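Local atomic coordinates of cellulose hydrolase (Bacillus licheniformis, PDB entry 4YZT), a protein that hydrolyses internal beta-1,4-glucosidic bonds of cellulose as a tri-modular family 5 endoglucanase and binds cellotetraose in its active-site cleft. Residues 224-230 against 286-290; 237-241 against 282-286. One frame throughout, in Å; residues are numbered along the deposited sequence.

Contact 1. Residues 224-230 against 286-290; sequences YYSPWDY and YHDTF. With BGC (beta-D-glucopyranose), chain B.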
loop_
_atom_site.group_PDB
_atom_site.type_symbol
_atom_site.label_atom_id
_atom_site.label_comp_id
_atom_site.label_asym_id
_atom_site.label_seq_id
_atom_site.Cartn_x
_atom_site.Cartn_y
_atom_site.Cartn_z
ATOM N N TYR A 224 -3.569 4.999 7.448
ATOM C CA TYR A 224 -4.122 3.746 7.949
ATOM C C TYR A 224 -3.439 2.557 7.322
ATOM O O TYR A 224 -3.532 2.370 6.107
ATOM C CB TYR A 224 -5.626 3.671 7.678
ATOM C CG TYR A 224 -6.307 2.538 8.414
ATOM C CD1 TYR A 224 -6.665 2.679 9.753
ATOM C CD2 TYR A 224 -6.576 1.323 7.785
ATOM C CE1 TYR A 224 -7.283 1.643 10.450
ATOM C CE2 TYR A 224 -7.207 0.281 8.468
ATOM C CZ TYR A 224 -7.555 0.450 9.805
ATOM O OH TYR A 224 -8.174 -0.565 10.507
ATOM N N TYR A 225 -2.783 1.753 8.152
ATOM C CA TYR A 225 -2.071 0.562 7.681
ATOM C C TYR A 225 -2.310 -0.640 8.602
ATOM O O TYR A 225 -1.387 -1.412 8.874
ATOM C CB TYR A 225 -0.573 0.837 7.600
ATOM C CG TYR A 225 -0.092 1.714 6.454
ATOM C CD1 TYR A 225 -0.195 1.290 5.122
ATOM C CD2 TYR A 225 0.519 2.944 6.710
ATOM C CE1 TYR A 225 0.278 2.076 4.081
ATOM C CE2 TYR A 225 1.004 3.736 5.673
ATOM C CZ TYR A 225 0.885 3.293 4.366
ATOM O OH TYR A 225 1.367 4.081 3.340
ATOM N N SER A 226 -3.539 -0.797 9.090
ATOM C CA SER A 226 -3.845 -1.899 9.998
ATOM C C SER A 226 -4.592 -3.037 9.319
ATOM O O SER A 226 -5.429 -2.812 8.449
ATOM C CB SER A 226 -4.652 -1.388 11.189
ATOM O OG SER A 226 -3.872 -0.464 11.922
ATOM N N PRO A 227 -4.269 -4.289 9.703
ATOM C CA PRO A 227 -3.239 -4.708 10.661
ATOM C C PRO A 227 -1.857 -4.654 10.021
ATOM O O PRO A 227 -1.692 -5.133 8.900
ATOM C CB PRO A 227 -3.621 -6.162 11.003
ATOM C CG PRO A 227 -4.989 -6.394 10.353
ATOM C CD PRO A 227 -5.057 -5.431 9.213
ATOM N N TRP A 228 -0.891 -4.066 10.714
ATOM C CA TRP A 228 0.446 -3.875 10.154
ATOM C C TRP A 228 1.057 -5.178 9.640
ATOM O O TRP A 228 1.683 -5.197 8.576
ATOM C CB TRP A 228 1.383 -3.269 11.193
ATOM C CG TRP A 228 2.763 -3.079 10.668
ATOM C CD1 TRP A 228 3.871 -3.819 10.971
ATOM C CD2 TRP A 228 3.192 -2.069 9.745
ATOM N NE1 TRP A 228 4.963 -3.339 10.280
ATOM C CE2 TRP A 228 4.571 -2.269 9.518
ATOM C CE3 TRP A 228 2.540 -1.020 9.080
ATOM C CZ2 TRP A 228 5.311 -1.451 8.663
ATOM C CZ3 TRP A 228 3.277 -0.215 8.223
ATOM C CH2 TRP A 228 4.650 -0.433 8.029
ATOM N N ASP A 229 0.869 -6.261 10.392
ATOM C CA ASP A 229 1.527 -7.509 10.017
ATOM C C ASP A 229 0.822 -8.199 8.842
ATOM O O ASP A 229 1.438 -8.999 8.136
ATOM C CB ASP A 229 1.674 -8.461 11.224
ATOM C CG ASP A 229 0.452 -8.509 12.125
ATOM O OD1 ASP A 229 -0.417 -7.612 12.079
ATOM O OD2 ASP A 229 0.366 -9.480 12.899
ATOM N N TYR A 230 -0.441 -7.861 8.580
ATOM C CA TYR A 230 -1.059 -8.349 7.355
ATOM C C TYR A 230 -0.573 -7.520 6.159
ATOM O O TYR A 230 -0.147 -8.090 5.145
ATOM C CB TYR A 230 -2.607 -8.331 7.401
ATOM C CG TYR A 230 -3.134 -8.426 5.985
ATOM C CD1 TYR A 230 -2.930 -9.585 5.221
ATOM C CD2 TYR A 230 -3.731 -7.325 5.366
ATOM C CE1 TYR A 230 -3.352 -9.659 3.896
ATOM C CE2 TYR A 230 -4.153 -7.387 4.033
ATOM C CZ TYR A 230 -3.959 -8.553 3.309
ATOM O OH TYR A 230 -4.365 -8.623 1.994
ATOM N N TYR A 286 -9.443 -6.673 1.132
ATOM C CA TYR A 286 -8.946 -5.603 1.992
ATOM C C TYR A 286 -9.169 -4.234 1.343
ATOM O O TYR A 286 -9.703 -3.305 1.967
ATOM C CB TYR A 286 -7.459 -5.818 2.305
ATOM C CG TYR A 286 -6.887 -4.797 3.266
ATOM C CD1 TYR A 286 -6.347 -3.604 2.803
ATOM C CD2 TYR A 286 -6.908 -5.015 4.643
ATOM C CE1 TYR A 286 -5.838 -2.661 3.680
ATOM C CE2 TYR A 286 -6.390 -4.081 5.512
ATOM C CZ TYR A 286 -5.870 -2.910 5.030
ATOM O OH TYR A 286 -5.358 -1.970 5.902
ATOM N N HIS A 287 -8.780 -4.104 0.080
ATOM C CA HIS A 287 -8.903 -2.807 -0.574
ATOM C C HIS A 287 -10.370 -2.415 -0.770
ATOM O O HIS A 287 -10.752 -1.277 -0.483
ATOM C CB HIS A 287 -8.150 -2.804 -1.901
ATOM C CG HIS A 287 -6.668 -2.648 -1.744
ATOM N ND1 HIS A 287 -5.837 -3.699 -1.423
ATOM C CD2 HIS A 287 -5.868 -1.556 -1.852
ATOM C CE1 HIS A 287 -4.589 -3.268 -1.347
ATOM N NE2 HIS A 287 -4.579 -1.970 -1.600
ATOM N N ASP A 288 -11.206 -3.344 -1.227
ATOM C CA ASP A 288 -12.617 -3.027 -1.413
ATOM C C ASP A 288 -13.279 -2.640 -0.098
ATOM O O ASP A 288 -14.051 -1.686 -0.038
ATOM C CB ASP A 288 -13.381 -4.203 -2.029
ATOM C CG ASP A 288 -14.857 -3.897 -2.191
ATOM O OD1 ASP A 288 -15.218 -3.128 -3.113
ATOM O OD2 ASP A 288 -15.662 -4.408 -1.384
ATOM N N THR A 289 -12.960 -3.381 0.959
ATOM C CA THR A 289 -13.582 -3.144 2.253
ATOM C C THR A 289 -13.149 -1.797 2.807
ATOM O O THR A 289 -13.995 -1.000 3.227
ATOM C CB THR A 289 -13.232 -4.250 3.269
ATOM O OG1 THR A 289 -13.655 -5.519 2.752
ATOM C CG2 THR A 289 -13.919 -4.000 4.605
ATOM N N PHE A 290 -11.842 -1.534 2.806
ATOM C CA PHE A 290 -11.373 -0.266 3.348
ATOM C C PHE A 290 -11.844 0.937 2.536
ATOM O O PHE A 290 -12.283 1.935 3.108
ATOM C CB PHE A 290 -9.850 -0.209 3.457
ATOM C CG PHE A 290 -9.377 1.056 4.099
ATOM C CD1 PHE A 290 -9.532 1.243 5.465
ATOM C CD2 PHE A 290 -8.827 2.082 3.337
ATOM C CE1 PHE A 290 -9.140 2.422 6.067
ATOM C CE2 PHE A 290 -8.422 3.264 3.934
ATOM C CZ PHE A 290 -8.578 3.435 5.295
HETATM C C2 BGC B . 5.320 7.070 5.227
HETATM C C3 BGC B . 5.758 6.517 3.916
HETATM C C4 BGC B . 6.180 5.120 4.031
HETATM C C5 BGC B . 5.025 4.301 4.608
HETATM C C6 BGC B . 5.250 2.817 4.706
HETATM C C1 BGC B . 4.239 6.130 5.687
HETATM O O1 BGC B . 3.393 6.600 6.693
HETATM O O2 BGC B . 4.716 8.395 5.088
HETATM O O3 BGC B . 6.816 7.356 3.270
HETATM O O4 BGC B . 6.576 4.640 2.696
HETATM O O5 BGC B . 4.766 4.813 5.954
HETATM O O6 BGC B . 6.271 2.608 5.669
HETATM O O HOH W 1 -4.149 0.160 4.591
#

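Contact 2. Residues 237-241 against 282-286; sequences RTTWG and SKWLY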
loop_
_atom_site.group_PDB
_atom_site.type_symbol
_atom_site.label_atom_id
_atom_site.label_comp_id
_atom_site.label_asym_id
_atom_site.label_seq_id
_atom_site.Cartn_x
_atom_site.Cartn_y
_atom_site.Cartn_z
ATOM N N ARG A 237 1.432 -13.657 8.705
ATOM C CA ARG A 237 0.039 -13.203 8.594
ATOM C C ARG A 237 -0.318 -12.972 7.125
ATOM O O ARG A 237 -0.351 -11.837 6.648
ATOM C CB ARG A 237 -0.196 -11.914 9.419
ATOM C CG ARG A 237 -1.679 -11.576 9.621
ATOM C CD ARG A 237 -1.907 -10.444 10.640
ATOM N NE ARG A 237 -3.331 -10.265 10.928
ATOM C CZ ARG A 237 -3.810 -9.661 12.015
ATOM N NH1 ARG A 237 -2.976 -9.165 12.926
ATOM N NH2 ARG A 237 -5.128 -9.560 12.203
ATOM N N THR A 238 -0.600 -14.064 6.425
ATOM C CA THR A 238 -0.693 -14.056 4.978
ATOM C C THR A 238 -2.105 -13.867 4.437
ATOM O O THR A 238 -2.285 -13.758 3.226
ATOM C CB THR A 238 -0.151 -15.374 4.397
ATOM O OG1 THR A 238 -0.929 -16.469 4.900
ATOM C CG2 THR A 238 1.316 -15.585 4.781
ATOM N N THR A 239 -3.114 -13.866 5.308
ATOM C CA THR A 239 -4.482 -13.626 4.838
ATOM C C THR A 239 -5.210 -12.617 5.711
ATOM O O THR A 239 -4.804 -12.359 6.845
ATOM C CB THR A 239 -5.327 -14.918 4.801
ATOM O OG1 THR A 239 -5.411 -15.468 6.120
ATOM C CG2 THR A 239 -4.706 -15.933 3.854
ATOM N N TRP A 240 -6.302 -12.077 5.180
ATOM C CA TRP A 240 -7.137 -11.120 5.912
ATOM C C TRP A 240 -8.592 -11.281 5.496
ATOM O O TRP A 240 -8.870 -11.566 4.324
ATOM C CB TRP A 240 -6.674 -9.676 5.648
ATOM C CG TRP A 240 -7.443 -8.619 6.416
ATOM C CD1 TRP A 240 -7.113 -8.082 7.626
ATOM C CD2 TRP A 240 -8.663 -7.975 6.014
ATOM N NE1 TRP A 240 -8.058 -7.154 8.011
ATOM C CE2 TRP A 240 -9.010 -7.055 7.033
ATOM C CE3 TRP A 240 -9.489 -8.077 4.886
ATOM C CZ2 TRP A 240 -10.158 -6.242 6.966
ATOM C CZ3 TRP A 240 -10.642 -7.275 4.826
ATOM C CH2 TRP A 240 -10.961 -6.371 5.863
ATOM N N GLY A 241 -9.513 -11.092 6.441
ATOM C CA GLY A 241 -10.933 -11.075 6.127
ATOM C C GLY A 241 -11.909 -11.793 7.044
ATOM O O GLY A 241 -13.039 -12.064 6.636
ATOM N N SER A 282 -7.312 -11.978 -0.398
ATOM C CA SER A 282 -7.231 -11.102 0.764
ATOM C C SER A 282 -6.962 -9.672 0.336
ATOM O O SER A 282 -7.589 -8.743 0.835
ATOM C CB SER A 282 -6.150 -11.573 1.725
ATOM O OG SER A 282 -6.492 -12.831 2.293
ATOM N N LYS A 283 -6.023 -9.492 -0.582
ATOM C CA LYS A 283 -5.669 -8.146 -1.022
ATOM C C LYS A 283 -6.863 -7.414 -1.642
ATOM O O LYS A 283 -7.100 -6.237 -1.358
ATOM C CB LYS A 283 -4.513 -8.200 -2.018
ATOM C CG LYS A 283 -3.951 -6.829 -2.373
ATOM C CD LYS A 283 -3.307 -6.848 -3.759
ATOM C CE LYS A 283 -2.051 -7.686 -3.817
ATOM N NZ LYS A 283 -1.589 -7.834 -5.250
ATOM N N TRP A 284 -7.620 -8.120 -2.483
ATOM C CA TRP A 284 -8.779 -7.516 -3.136
ATOM C C TRP A 284 -9.850 -7.171 -2.105
ATOM O O TRP A 284 -10.382 -6.057 -2.091
ATOM C CB TRP A 284 -9.342 -8.450 -4.217
ATOM C CG TRP A 284 -8.382 -8.684 -5.368
ATOM C CD1 TRP A 284 -7.181 -8.069 -5.570
ATOM C CD2 TRP A 284 -8.553 -9.601 -6.461
ATOM N NE1 TRP A 284 -6.596 -8.541 -6.722
ATOM C CE2 TRP A 284 -7.412 -9.489 -7.284
ATOM C CE3 TRP A 284 -9.561 -10.505 -6.824
ATOM C CZ2 TRP A 284 -7.249 -10.244 -8.455
ATOM C CZ3 TRP A 284 -9.393 -11.268 -7.993
ATOM C CH2 TRP A 284 -8.248 -11.132 -8.785
ATOM N N LEU A 285 -10.152 -8.127 -1.230
ATOM C CA LEU A 285 -11.116 -7.913 -0.146
ATOM C C LEU A 285 -10.720 -6.754 0.789
ATOM O O LEU A 285 -11.567 -5.971 1.216
ATOM C CB LEU A 285 -11.282 -9.202 0.663
ATOM C CG LEU A 285 -12.343 -9.180 1.770
ATOM C CD1 LEU A 285 -13.734 -8.937 1.159
ATOM C CD2 LEU A 285 -12.326 -10.477 2.545
ATOM N N TYR A 286 -9.443 -6.673 1.132
ATOM C CA TYR A 286 -8.946 -5.603 1.992
ATOM C C TYR A 286 -9.169 -4.234 1.343
ATOM O O TYR A 286 -9.703 -3.305 1.967
ATOM C CB TYR A 286 -7.459 -5.818 2.305
ATOM C CG TYR A 286 -6.887 -4.797 3.266
ATOM C CD1 TYR A 286 -6.347 -3.604 2.803
ATOM C CD2 TYR A 286 -6.908 -5.015 4.643
ATOM C CE1 TYR A 286 -5.838 -2.661 3.680
ATOM C CE2 TYR A 286 -6.390 -4.081 5.512
ATOM C CZ TYR A 286 -5.870 -2.910 5.030
ATOM O OH TYR A 286 -5.358 -1.970 5.902
#

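Contact 1. Residues 224-230 against 286-290
Tyr224 meets Phe290 of helix 280-296 ring beside ring. The planes lie within 8° of parallel but are slid apart, so overlap is slight, and the closest pair is Tyr224 CD2 and Phe290 CE1 at 3.3 Å. The Tyr224 hydroxyl reaches past this pair to Asp252. The Tyr224 carbonyl is tied to the helix through a water, which donates to Tyr224 O at 2.8 Å and also to Tyr286 OH. Tyr225 turns its side chain to the glycan instead. The edge of its ring lies 3.9 Å from the glucose, measured from Tyr225 CE2 to BGC O1, and its hydroxyl is hydrogen-bonded to Glu271. At Ser226 the direct polar link forms, Tyr286 OH giving its proton to Ser226 O at 2.7 Å. The donor sits 42° out of the carbonyl plane, above it. Tyr286 can reach so far because its CG stands anti to the backbone N (chi1 -176°), sending the phenol away from the helix into the loop. Pro227, preceded by a cis peptide bond and at the N-cap position of helix 228-231, brushes the same ring with its CD. Tyr230 completes the row: its side chain and that of Tyr286 run alongside each other in opposite directions, CE2 of Tyr230 coming 3.7 Å from CD2 of Tyr286, and the rings meet obliquely. In this TIM barrel, a buried phenol oxygen that donates to one carbonyl and accepts from a water tied to another is consistent with a backbone held on both sides of Tyr225, which lines the sugar pocket.

Contact 2. Residues 237-241 against 282-286
With CG of Trp240 anti to its own nitrogen (chi1 -177°), the indole swings over helix 280-296, while Ser282 holds OG beside its backbone N, pointing at the loop. Both groups therefore meet the opposite segment where the chains run closest, 5.1 Å between the CA atoms of Trp240 and Ser282. Trp240 N donates to Ser282 OG at 3.0 Å, a fairly straight bond of 163°. The serine oxygen is also hydrogen-bonded to Glu279, and CB of Thr239 packs 3.5 Å from this same OG. Beyond the serine the indole lies against the next turn of the helix, where it receives the edge of Tyr286 in a T-shaped stack: CD2 of Tyr286 stands 3.7 Å from Trp240 CD2, over the middle of the indole, with the planes at 79°. The contact thus lays the loop that follows helix 228-231 along one of the helices of the (beta/alpha)8 barrel, and helix 243-261 adds Ile246 and Met249 against the indole. On the six-membered ring, CZ3 of Trp240 touches CG of Leu285 at 4.0 Å. Replacing Trp240 by alanine would probably leave the Tyr286 edge without the indole face it points into and open a gap beside Leu285. Gly241 then passes close to the leucine, its CA 3.9 Å from Leu285 CD2; with its backbone angles a side chain would run into the preceding carbonyl oxygen, and a CB would also collide with that methyl group.

How the contacts relate
Both contacts rest on helix 280-296 and share Tyr286, which offers its hydroxyl to contact 1 and a ring edge to contact 2. Each is partly buried, yet contact 1 sits nearer the centre of the chain and contributes Tyr225 to the glycan pocket, whereas contact 2 lies farther out and includes exposed Thr239. Their polar chemistry differs accordingly: a side chain of the helix and a water serve backbone carbonyls of 224-230 in the first, while in the second a loop amide donates to a helix side chain. Between them, the Asp229–Arg237 salt bridge joins segment 224-230 to segment 237-241, and the hydroxyl of Tyr230 packs against the backbone of Ser282 and Lys283.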